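Local structure of glutathione S-transferase family protein (Pseudomonas putida, 3LXZ) at residues Tyr69-Gln72 / Ala78-Pro81; Ala144-Val147 / Gln151-Leu154; Gln87-Glu92 / Asn140-Pro145. The protein probably conjugates reduced glutathione to a wide range of hydrophobic electrophiles as a glutathione S-transferase. One frame throughout, in Å; residues are numbered along the deposited sequence.

Contact 1: residues Tyr69-Gln72 / Ala78-Pro81; sequences YIEQ and ALLP
With CG beside the backbone N (chi1 -84°) and the chain bent at chi2 (-42°), Glu71 turns its carboxylate to the backbone of Leu79. Leu79 N gives a nearly straight hydrogen bond (171°) to Glu71 OE2 at 2.9 Å, approaching from above the carboxylate plane. The other oxygen, OE1, rests against the Leu79 side chain, which crosses that of Glu71 at about a right angle; OE1 lies 3.6 Å from Leu79 CB and nearly as close to CG and CD1. Further back, the aliphatic part of the glutamate meets a second leucine, Glu71 CG lying 3.9 Å from Leu80 CD1. OE1 also forms a salt bridge with Lys24, so the two carboxylate oxygens serve different mates. Beyond the contact, Leu79 packs on Ala20 and Glu23 of helix 12-23, while Leu80 leans on Gln87, Val90 and Arg91 of helix 84-106. One acid near the end of helix 63-73 thus holds the segment leading to the helical C-terminal domain by a backbone hydrogen bond that the carboxylate's negative charge probably strengthens, and the lysine on its second oxygen probably keeps it ionised.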
ATOM      1  N   TYR A  69       7.362 -10.880  -5.864  1.00 18.60           N
ATOM      2  CA  TYR A  69       7.317 -12.124  -6.631  1.00 19.37           C
ATOM      3  C   TYR A  69       8.571 -12.285  -7.470  1.00 19.50           C
ATOM      4  O   TYR A  69       9.158 -13.348  -7.457  1.00 20.32           O
ATOM      5  CB  TYR A  69       6.091 -12.163  -7.536  1.00 19.55           C
ATOM      6  CG  TYR A  69       5.976 -13.441  -8.335  1.00 19.39           C
ATOM      7  CD1 TYR A  69       5.484 -14.608  -7.773  1.00 19.48           C
ATOM      8  CD2 TYR A  69       6.354 -13.467  -9.672  1.00 21.40           C
ATOM      9  CE1 TYR A  69       5.368 -15.790  -8.536  1.00 20.08           C
ATOM     10  CE2 TYR A  69       6.253 -14.637 -10.436  1.00 21.58           C
ATOM     11  CZ  TYR A  69       5.752 -15.787  -9.851  1.00 23.00           C
ATOM     12  OH  TYR A  69       5.639 -16.930 -10.608  1.00 25.93           O
ATOM     13  N   ILE A  70       8.995 -11.222  -8.157  1.00 19.99           N
ATOM     14  CA  ILE A  70      10.219 -11.293  -8.961  1.00 20.27           C
ATOM     15  C   ILE A  70      11.457 -11.644  -8.125  1.00 20.96           C
ATOM     16  O   ILE A  70      12.245 -12.524  -8.516  1.00 20.96           O
ATOM     17  CB  ILE A  70      10.411 -10.032  -9.814  1.00 19.68           C
ATOM     18  CG1 ILE A  70       9.354  -9.954 -10.900  1.00 20.83           C
ATOM     19  CG2 ILE A  70      11.779 -10.028 -10.526  1.00 19.52           C
ATOM     20  CD1 ILE A  70       9.324  -8.588 -11.618  1.00 21.79           C
ATOM     21  N   GLU A  71      11.640 -10.974  -6.981  1.00 20.63           N
ATOM     22  CA  GLU A  71      12.758 -11.288  -6.076  1.00 21.77           C
ATOM     23  C   GLU A  71      12.852 -12.771  -5.673  1.00 22.10           C
ATOM     24  O   GLU A  71      13.920 -13.386  -5.710  1.00 21.92           O
ATOM     25  CB  GLU A  71      12.713 -10.426  -4.811  1.00 22.04           C
ATOM     26  CG  GLU A  71      13.332  -9.051  -4.938  1.00 22.94           C
ATOM     27  CD  GLU A  71      14.655  -9.039  -5.727  1.00 21.81           C
ATOM     28  OE1 GLU A  71      14.584  -8.590  -6.878  1.00 22.45           O
ATOM     29  OE2 GLU A  71      15.728  -9.497  -5.222  1.00 21.12           O
ATOM     30  N   GLN A  72      11.695 -13.303  -5.281  1.00 21.70           N
ATOM     31  CA  GLN A  72      11.508 -14.631  -4.786  1.00 23.05           C
ATOM     32  C   GLN A  72      11.769 -15.701  -5.842  1.00 22.73           C
ATOM     33  O   GLN A  72      12.352 -16.739  -5.534  1.00 24.24           O
ATOM     34  CB  GLN A  72      10.044 -14.733  -4.372  1.00 23.27           C
ATOM     35  CG  GLN A  72       9.634 -16.066  -3.914  1.00 28.61           C
ATOM     36  CD  GLN A  72       9.485 -16.053  -2.458  1.00 36.36           C
ATOM     37  OE1 GLN A  72       8.352 -16.030  -1.935  1.00 37.65           O
ATOM     38  NE2 GLN A  72      10.631 -15.982  -1.754  1.00 37.73           N
ATOM     39  N   ALA A  78      20.455  -9.608  -6.628  1.00 21.44           N
ATOM     40  CA  ALA A  78      19.511  -9.388  -5.514  1.00 20.87           C
ATOM     41  C   ALA A  78      19.216  -7.885  -5.323  1.00 20.10           C
ATOM     42  O   ALA A  78      20.126  -7.030  -5.409  1.00 19.05           O
ATOM     43  CB  ALA A  78      20.046  -9.991  -4.229  1.00 21.15           C
ATOM     44  N   LEU A  79      17.939  -7.572  -5.115  1.00 19.48           N
ATOM     45  CA  LEU A  79      17.490  -6.184  -4.864  1.00 19.35           C
ATOM     46  C   LEU A  79      16.943  -6.023  -3.438  1.00 19.52           C
ATOM     47  O   LEU A  79      16.155  -5.090  -3.135  1.00 19.44           O
ATOM     48  CB  LEU A  79      16.472  -5.707  -5.912  1.00 19.38           C
ATOM     49  CG  LEU A  79      16.912  -5.735  -7.389  1.00 20.04           C
ATOM     50  CD1 LEU A  79      15.773  -5.278  -8.305  1.00 19.77           C
ATOM     51  CD2 LEU A  79      18.134  -4.880  -7.578  1.00 21.65           C
ATOM     52  N   LEU A  80      17.386  -6.937  -2.569  1.00 19.15           N
ATOM     53  CA  LEU A  80      17.077  -6.940  -1.145  1.00 19.11           C
ATOM     54  C   LEU A  80      18.308  -7.359  -0.388  1.00 20.08           C
ATOM     55  O   LEU A  80      19.104  -8.166  -0.926  1.00 20.68           O
ATOM     56  CB  LEU A  80      15.987  -7.967  -0.811  1.00 19.12           C
ATOM     57  CG  LEU A  80      14.603  -7.624  -1.304  1.00 19.86           C
ATOM     58  CD1 LEU A  80      13.687  -8.802  -1.020  1.00 21.28           C
ATOM     59  CD2 LEU A  80      14.167  -6.341  -0.596  1.00 19.62           C
ATOM     60  N   PRO A  81      18.471  -6.848   0.852  1.00 20.71           N
ATOM     61  CA  PRO A  81      19.521  -7.363   1.753  1.00 21.91           C
ATOM     62  C   PRO A  81      19.265  -8.841   2.153  1.00 22.62           C
ATOM     63  O   PRO A  81      18.179  -9.373   1.878  1.00 22.08           O
ATOM     64  CB  PRO A  81      19.473  -6.422   2.957  1.00 21.91           C
ATOM     65  CG  PRO A  81      18.134  -5.666   2.869  1.00 20.65           C
ATOM     66  CD  PRO A  81      17.683  -5.737   1.446  1.00 20.16           C
TER

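Contact 2: residues Ala144-Val147 / Gln151-Leu154; sequences APYV and QLTL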
ATOM      1  N   ALA A 144      22.427   6.104   1.905  1.00 17.63           N
ATOM      2  CA  ALA A 144      23.824   5.816   2.171  1.00 19.08           C
ATOM      3  C   ALA A 144      24.547   5.163   1.000  1.00 18.59           C
ATOM      4  O   ALA A 144      25.418   4.351   1.224  1.00 19.78           O
ATOM      5  CB  ALA A 144      23.956   4.931   3.451  1.00 20.52           C
ATOM      6  N   PRO A 145      24.282   5.591  -0.243  1.00 17.47           N
ATOM      7  CA  PRO A 145      23.472   6.703  -0.766  1.00 16.97           C
ATOM      8  C   PRO A 145      22.017   6.328  -1.036  1.00 17.23           C
ATOM      9  O   PRO A 145      21.164   7.212  -1.192  1.00 18.21           O
ATOM     10  CB  PRO A 145      24.149   7.030  -2.093  1.00 17.36           C
ATOM     11  CG  PRO A 145      24.690   5.688  -2.535  1.00 16.83           C
ATOM     12  CD  PRO A 145      25.162   5.025  -1.278  1.00 18.13           C
ATOM     13  N   TYR A 146      21.763   5.028  -1.115  1.00 17.76           N
ATOM     14  CA  TYR A 146      20.440   4.509  -1.464  1.00 17.74           C
ATOM     15  C   TYR A 146      19.441   4.620  -0.318  1.00 17.07           C
ATOM     16  O   TYR A 146      19.816   4.847   0.846  1.00 16.53           O
ATOM     17  CB  TYR A 146      20.564   3.053  -1.940  1.00 17.96           C
ATOM     18  CG  TYR A 146      21.529   2.894  -3.069  1.00 19.46           C
ATOM     19  CD1 TYR A 146      21.116   3.092  -4.376  1.00 18.94           C
ATOM     20  CD2 TYR A 146      22.861   2.534  -2.839  1.00 20.52           C
ATOM     21  CE1 TYR A 146      22.007   2.952  -5.439  1.00 23.61           C
ATOM     22  CE2 TYR A 146      23.751   2.384  -3.908  1.00 23.35           C
ATOM     23  CZ  TYR A 146      23.311   2.608  -5.195  1.00 21.64           C
ATOM     24  OH  TYR A 146      24.163   2.460  -6.270  1.00 25.91           O
ATOM     25  N   VAL A 147      18.165   4.460  -0.651  1.00 16.54           N
ATOM     26  CA  VAL A 147      17.112   4.691   0.319  1.00 17.45           C
ATOM     27  C   VAL A 147      17.331   3.956   1.632  1.00 18.00           C
ATOM     28  O   VAL A 147      17.292   4.581   2.712  1.00 18.82           O
ATOM     29  CB  VAL A 147      15.671   4.425  -0.228  1.00 16.59           C
ATOM     30  CG1 VAL A 147      14.648   4.641   0.887  1.00 17.92           C
ATOM     31  CG2 VAL A 147      15.355   5.368  -1.370  1.00 16.63           C
ATOM     32  N   GLN A 151      23.246  -0.332  -0.605  1.00 22.31           N
ATOM     33  CA  GLN A 151      23.020  -1.096  -1.857  1.00 22.63           C
ATOM     34  C   GLN A 151      21.680  -0.751  -2.497  1.00 21.34           C
ATOM     35  O   GLN A 151      20.723  -0.455  -1.795  1.00 20.24           O
ATOM     36  CB  GLN A 151      23.033  -2.607  -1.602  1.00 23.74           C
ATOM     37  CG  GLN A 151      24.285  -3.162  -0.904  1.00 29.78           C
ATOM     38  CD  GLN A 151      25.267  -3.768  -1.884  1.00 37.55           C
ATOM     39  OE1 GLN A 151      26.082  -3.066  -2.494  1.00 41.51           O
ATOM     40  NE2 GLN A 151      25.189  -5.083  -2.052  1.00 40.17           N
ATOM     41  N   LEU A 152      21.624  -0.827  -3.826  1.00 20.02           N
ATOM     42  CA  LEU A 152      20.371  -0.659  -4.569  1.00 19.93           C
ATOM     43  C   LEU A 152      19.357  -1.721  -4.104  1.00 18.76           C
ATOM     44  O   LEU A 152      19.689  -2.912  -4.025  1.00 19.19           O
ATOM     45  CB  LEU A 152      20.622  -0.791  -6.083  1.00 20.35           C
ATOM     46  CG  LEU A 152      19.364  -0.738  -6.956  1.00 20.43           C
ATOM     47  CD1 LEU A 152      18.907   0.666  -6.940  1.00 20.36           C
ATOM     48  CD2 LEU A 152      19.651  -1.143  -8.404  1.00 26.51           C
ATOM     49  N   THR A 153      18.152  -1.281  -3.754  1.00 17.78           N
ATOM     50  CA  THR A 153      17.061  -2.204  -3.376  1.00 15.96           C
ATOM     51  C   THR A 153      15.771  -1.786  -4.064  1.00 15.99           C
ATOM     52  O   THR A 153      15.726  -0.731  -4.697  1.00 15.91           O
ATOM     53  CB  THR A 153      16.766  -2.223  -1.865  1.00 15.79           C
ATOM     54  OG1 THR A 153      16.226  -0.957  -1.447  1.00 17.77           O
ATOM     55  CG2 THR A 153      18.001  -2.525  -1.061  1.00 15.94           C
ATOM     56  N   LEU A 154      14.715  -2.612  -3.919  1.00 15.83           N
ATOM     57  CA  LEU A 154      13.386  -2.265  -4.384  1.00 15.45           C
ATOM     58  C   LEU A 154      12.914  -0.873  -3.992  1.00 15.53           C
ATOM     59  O   LEU A 154      12.231  -0.191  -4.768  1.00 16.45           O
ATOM     60  CB  LEU A 154      12.360  -3.300  -3.877  1.00 16.11           C
ATOM     61  CG  LEU A 154      12.704  -4.763  -4.182  1.00 13.79           C
ATOM     62  CD1 LEU A 154      11.641  -5.704  -3.564  1.00 17.59           C
ATOM     63  CD2 LEU A 154      12.858  -5.044  -5.679  1.00 16.79           C
TER
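Tyr146 lays one face of its ring over the peptide that joins Gln151 to Leu152. The two planes are close to parallel, and Leu152 N sits above the ring centre, 3.6 Å from the ring plane. The carbonyl end of the same peptide lies over the inner side of the ring, with Tyr146 CD2 3.5 Å from Gln151 C and Tyr146 CB 3.5 Å from Gln151 O. With CG anti to its own carbonyl carbon (chi1 -55°), the tyrosine swings its ring across to the returning chain. Leu152 adds an aliphatic border: its CB meets Tyr146 CE1 at 4.0 Å, and CD1 approaches the same ring atom at 4.1 Å. No hydrogen bond joins the two segments, so the contact is one of flat surface on flat surface, aromatic against amide. Segment 144-147 is bent by a cis peptide before Pro145 and closed by a hydrogen bond from Ala144 N to Tyr146 O (3.1 Å). From helix 183-193, Leu188 packs on Tyr146 and Val147, and Met192 on Leu152. Segment 151-154 leads straight into helix 154-174, for which Thr153 is the N-cap residue; its OG1 makes a weak hydrogen bond with Ala155 N, while Asp156 ties both segments together, accepting from Val147 N on OD1 and from Thr153 N on OD2. Thr153 and Asp156 stand at the two ends of a Thr-Leu-Ala-Asp sequence, which matches the N-capping box pattern, Ser or Thr followed three residues on by Asp, at the start of the central helix of the glutathione transferase C-terminal domain.

Contact 3: residues Gln87-Glu92 / Asn140-Pro145; sequences QAKVRE and NGRFAP
Lys89, Glu92 and Asn140 close a polar ring in which each side chain bonds the other two. Curled by bends at chi2 and chi3, Lys89 reaches both: Lys89 NZ donates to Asn140 OD1 at 3.0 Å, in the carbonyl plane and on a lone pair (120° at the oxygen), and to Glu92 OE1 at 2.8 Å, on its syn lone pair, as a salt bridge. Asn140 ND2 returns to Glu92 OE1 at 3.0 Å, nearly straight (169°) but from above the carboxylate, the planes 84° apart. OE1 thus accepts twice. ND2 also donates to Glu96 OE1, one helical turn on from Glu92, and Glu92 OE2 bonds Ser61 OG of the second subunit. Arg142 lies beside this cluster: its NH1 donates to the backbone O of Asn140 (2.8 Å) and its NH2 touches Lys89 CE (3.4 Å). Replacing Asn140 with a leucine would probably deprive Lys89 NZ of an acceptor and Glu92 and Glu96 of a donor. Arg142 NH1 lies 3.6 Å from Lys89 NZ, a closeness of like charges that the Glu92 charge probably offsets; a buried acid is thus shared between helix 84-106, the end of helix 120-140 and the subunit interface.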
ATOM      1  N   GLN A  87      15.196  -6.737   4.997  1.00 15.89           N
ATOM      2  CA  GLN A  87      14.151  -6.856   3.957  1.00 16.22           C
ATOM      3  C   GLN A  87      12.861  -6.120   4.323  1.00 15.90           C
ATOM      4  O   GLN A  87      12.284  -5.416   3.491  1.00 14.05           O
ATOM      5  CB  GLN A  87      13.871  -8.308   3.604  1.00 16.89           C
ATOM      6  CG  GLN A  87      15.129  -9.070   3.158  1.00 17.30           C
ATOM      7  CD  GLN A  87      14.792 -10.419   2.569  1.00 21.19           C
ATOM      8  OE1 GLN A  87      13.657 -10.893   2.677  1.00 22.32           O
ATOM      9  NE2 GLN A  87      15.767 -11.040   1.920  1.00 17.76           N
ATOM     10  N   ALA A  88      12.411  -6.281   5.573  1.00 15.48           N
ATOM     11  CA  ALA A  88      11.204  -5.593   6.013  1.00 16.21           C
ATOM     12  C   ALA A  88      11.414  -4.089   6.033  1.00 16.40           C
ATOM     13  O   ALA A  88      10.500  -3.341   5.668  1.00 15.15           O
ATOM     14  CB  ALA A  88      10.738  -6.119   7.398  1.00 16.17           C
ATOM     15  N   LYS A  89      12.626  -3.634   6.366  1.00 16.39           N
ATOM     16  CA  LYS A  89      12.925  -2.198   6.339  1.00 16.79           C
ATOM     17  C   LYS A  89      12.874  -1.635   4.917  1.00 16.18           C
ATOM     18  O   LYS A  89      12.343  -0.544   4.716  1.00 16.10           O
ATOM     19  CB  LYS A  89      14.283  -1.884   6.998  1.00 17.83           C
ATOM     20  CG  LYS A  89      14.236  -1.926   8.518  1.00 21.05           C
ATOM     21  CD  LYS A  89      13.269  -0.863   9.112  1.00 25.77           C
ATOM     22  CE  LYS A  89      13.715   0.539   8.822  1.00 27.16           C
ATOM     23  NZ  LYS A  89      13.044   1.517   9.754  1.00 27.35           N
ATOM     24  N   VAL A  90      13.363  -2.392   3.938  1.00 15.14           N
ATOM     25  CA  VAL A  90      13.204  -1.988   2.513  1.00 15.08           C
ATOM     26  C   VAL A  90      11.727  -1.870   2.187  1.00 15.00           C
ATOM     27  O   VAL A  90      11.272  -0.872   1.587  1.00 14.35           O
ATOM     28  CB  VAL A  90      13.817  -2.994   1.565  1.00 14.69           C
ATOM     29  CG1 VAL A  90      13.391  -2.710   0.095  1.00 15.45           C
ATOM     30  CG2 VAL A  90      15.339  -2.932   1.682  1.00 17.83           C
ATOM     31  N   ARG A  91      10.967  -2.896   2.568  1.00 14.05           N
ATOM     32  CA  ARG A  91       9.527  -2.897   2.276  1.00 15.23           C
ATOM     33  C   ARG A  91       8.743  -1.799   2.978  1.00 15.34           C
ATOM     34  O   ARG A  91       7.803  -1.240   2.394  1.00 14.72           O
ATOM     35  CB  ARG A  91       8.929  -4.265   2.535  1.00 15.64           C
ATOM     36  CG  ARG A  91       9.434  -5.277   1.499  1.00 16.11           C
ATOM     37  CD  ARG A  91       9.121  -6.708   1.862  1.00 18.84           C
ATOM     38  NE  ARG A  91       9.467  -7.591   0.766  1.00 17.41           N
ATOM     39  CZ  ARG A  91      10.227  -8.684   0.870  1.00 17.42           C
ATOM     40  NH1 ARG A  91      10.727  -9.064   2.031  1.00 18.52           N
ATOM     41  NH2 ARG A  91      10.485  -9.399  -0.213  1.00 21.47           N
ATOM     42  N   GLU A  92       9.105  -1.510   4.229  1.00 14.96           N
ATOM     43  CA  GLU A  92       8.559  -0.330   4.952  1.00 14.94           C
ATOM     44  C   GLU A  92       8.823   0.986   4.195  1.00 15.17           C
ATOM     45  O   GLU A  92       7.908   1.784   3.940  1.00 14.10           O
ATOM     46  CB  GLU A  92       9.093  -0.269   6.383  1.00 15.52           C
ATOM     47  CG  GLU A  92       8.521   0.858   7.230  1.00 16.11           C
ATOM     48  CD  GLU A  92       9.371   1.130   8.465  1.00 21.46           C
ATOM     49  OE1 GLU A  92      10.631   1.139   8.355  1.00 22.42           O
ATOM     50  OE2 GLU A  92       8.781   1.342   9.558  1.00 21.46           O
ATOM     51  N   ASN A 140      13.222   8.380   8.066  1.00 20.09           N
ATOM     52  CA  ASN A 140      13.355   6.917   8.048  1.00 19.81           C
ATOM     53  C   ASN A 140      14.376   6.382   7.068  1.00 19.59           C
ATOM     54  O   ASN A 140      14.916   5.291   7.280  1.00 19.92           O
ATOM     55  CB  ASN A 140      11.975   6.266   7.810  1.00 20.27           C
ATOM     56  CG  ASN A 140      11.925   4.823   8.245  1.00 20.17           C
ATOM     57  OD1 ASN A 140      12.479   4.462   9.266  1.00 21.61           O
ATOM     58  ND2 ASN A 140      11.244   3.998   7.489  1.00 20.67           N
ATOM     59  N   GLY A 141      14.652   7.145   6.007  1.00 20.30           N
ATOM     60  CA  GLY A 141      15.585   6.727   4.949  1.00 18.53           C
ATOM     61  C   GLY A 141      17.019   6.818   5.418  1.00 18.73           C
ATOM     62  O   GLY A 141      17.354   7.671   6.231  1.00 19.40           O
ATOM     63  N   ARG A 142      17.868   5.910   4.956  1.00 18.35           N
ATOM     64  CA  ARG A 142      19.285   5.959   5.315  1.00 18.56           C
ATOM     65  C   ARG A 142      20.084   6.822   4.338  1.00 18.10           C
ATOM     66  O   ARG A 142      20.936   7.611   4.752  1.00 18.18           O
ATOM     67  CB  ARG A 142      19.878   4.552   5.363  1.00 18.86           C
ATOM     68  CG  ARG A 142      19.621   3.763   6.655  1.00 23.68           C
ATOM     69  CD  ARG A 142      18.144   3.577   6.964  1.00 32.57           C
ATOM     70  NE  ARG A 142      17.947   2.483   7.918  1.00 39.23           N
ATOM     71  CZ  ARG A 142      16.979   2.391   8.825  1.00 40.69           C
ATOM     72  NH1 ARG A 142      16.031   3.340   8.961  1.00 39.31           N
ATOM     73  NH2 ARG A 142      16.972   1.318   9.608  1.00 43.07           N
ATOM     74  N   PHE A 143      19.786   6.684   3.053  1.00 17.69           N
ATOM     75  CA  PHE A 143      20.447   7.455   1.992  1.00 18.00           C
ATOM     76  C   PHE A 143      21.956   7.324   2.068  1.00 18.23           C
ATOM     77  O   PHE A 143      22.684   8.304   2.263  1.00 18.93           O
ATOM     78  CB  PHE A 143      20.010   8.909   2.038  1.00 16.89           C
ATOM     79  CG  PHE A 143      18.603   9.106   1.641  1.00 18.77           C
ATOM     80  CD1 PHE A 143      18.254   9.087   0.306  1.00 17.44           C
ATOM     81  CD2 PHE A 143      17.598   9.262   2.616  1.00 19.61           C
ATOM     82  CE1 PHE A 143      16.925   9.261  -0.076  1.00 20.89           C
ATOM     83  CE2 PHE A 143      16.289   9.442   2.266  1.00 19.47           C
ATOM     84  CZ  PHE A 143      15.935   9.438   0.907  1.00 19.63           C
ATOM     85  N   ALA A 144      22.427   6.104   1.905  1.00 17.63           N
ATOM     86  CA  ALA A 144      23.824   5.816   2.171  1.00 19.08           C
ATOM     87  C   ALA A 144      24.547   5.163   1.000  1.00 18.59           C
ATOM     88  O   ALA A 144      25.418   4.351   1.224  1.00 19.78           O
ATOM     89  CB  ALA A 144      23.956   4.931   3.451  1.00 20.52           C
ATOM     90  N   PRO A 145      24.282   5.591  -0.243  1.00 17.47           N
ATOM     91  CA  PRO A 145      23.472   6.703  -0.766  1.00 16.97           C
ATOM     92  C   PRO A 145      22.017   6.328  -1.036  1.00 17.23           C
ATOM     93  O   PRO A 145      21.164   7.212  -1.192  1.00 18.21           O
ATOM     94  CB  PRO A 145      24.149   7.030  -2.093  1.00 17.36           C
ATOM     95  CG  PRO A 145      24.690   5.688  -2.535  1.00 16.83           C
ATOM     96  CD  PRO A 145      25.162   5.025  -1.278  1.00 18.13           C
TER

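Following the chain, contact 1 comes first and closes the short turn from helix 63-73 of the thioredoxin-like domain into the segment leading to helix 84-106. Contact 3 starts on that helix and spans almost fifty residues, returning at the end of helix 120-140. Contact 2 begins before its second segment ends, the two sharing Ala144 and Pro145 without nesting, and closes the tight loop before helix 154-174. A probable hydrogen bond from Leu154 N to Leu79 O joins contact 1 to contact 2, and another from Arg142 N to Val147 O joins contact 2 to contact 3. Glu71 CG meets Leu154 CD1, bringing helix 63-73 against helix 154-174, while Val90 packs on Leu80 and Leu154.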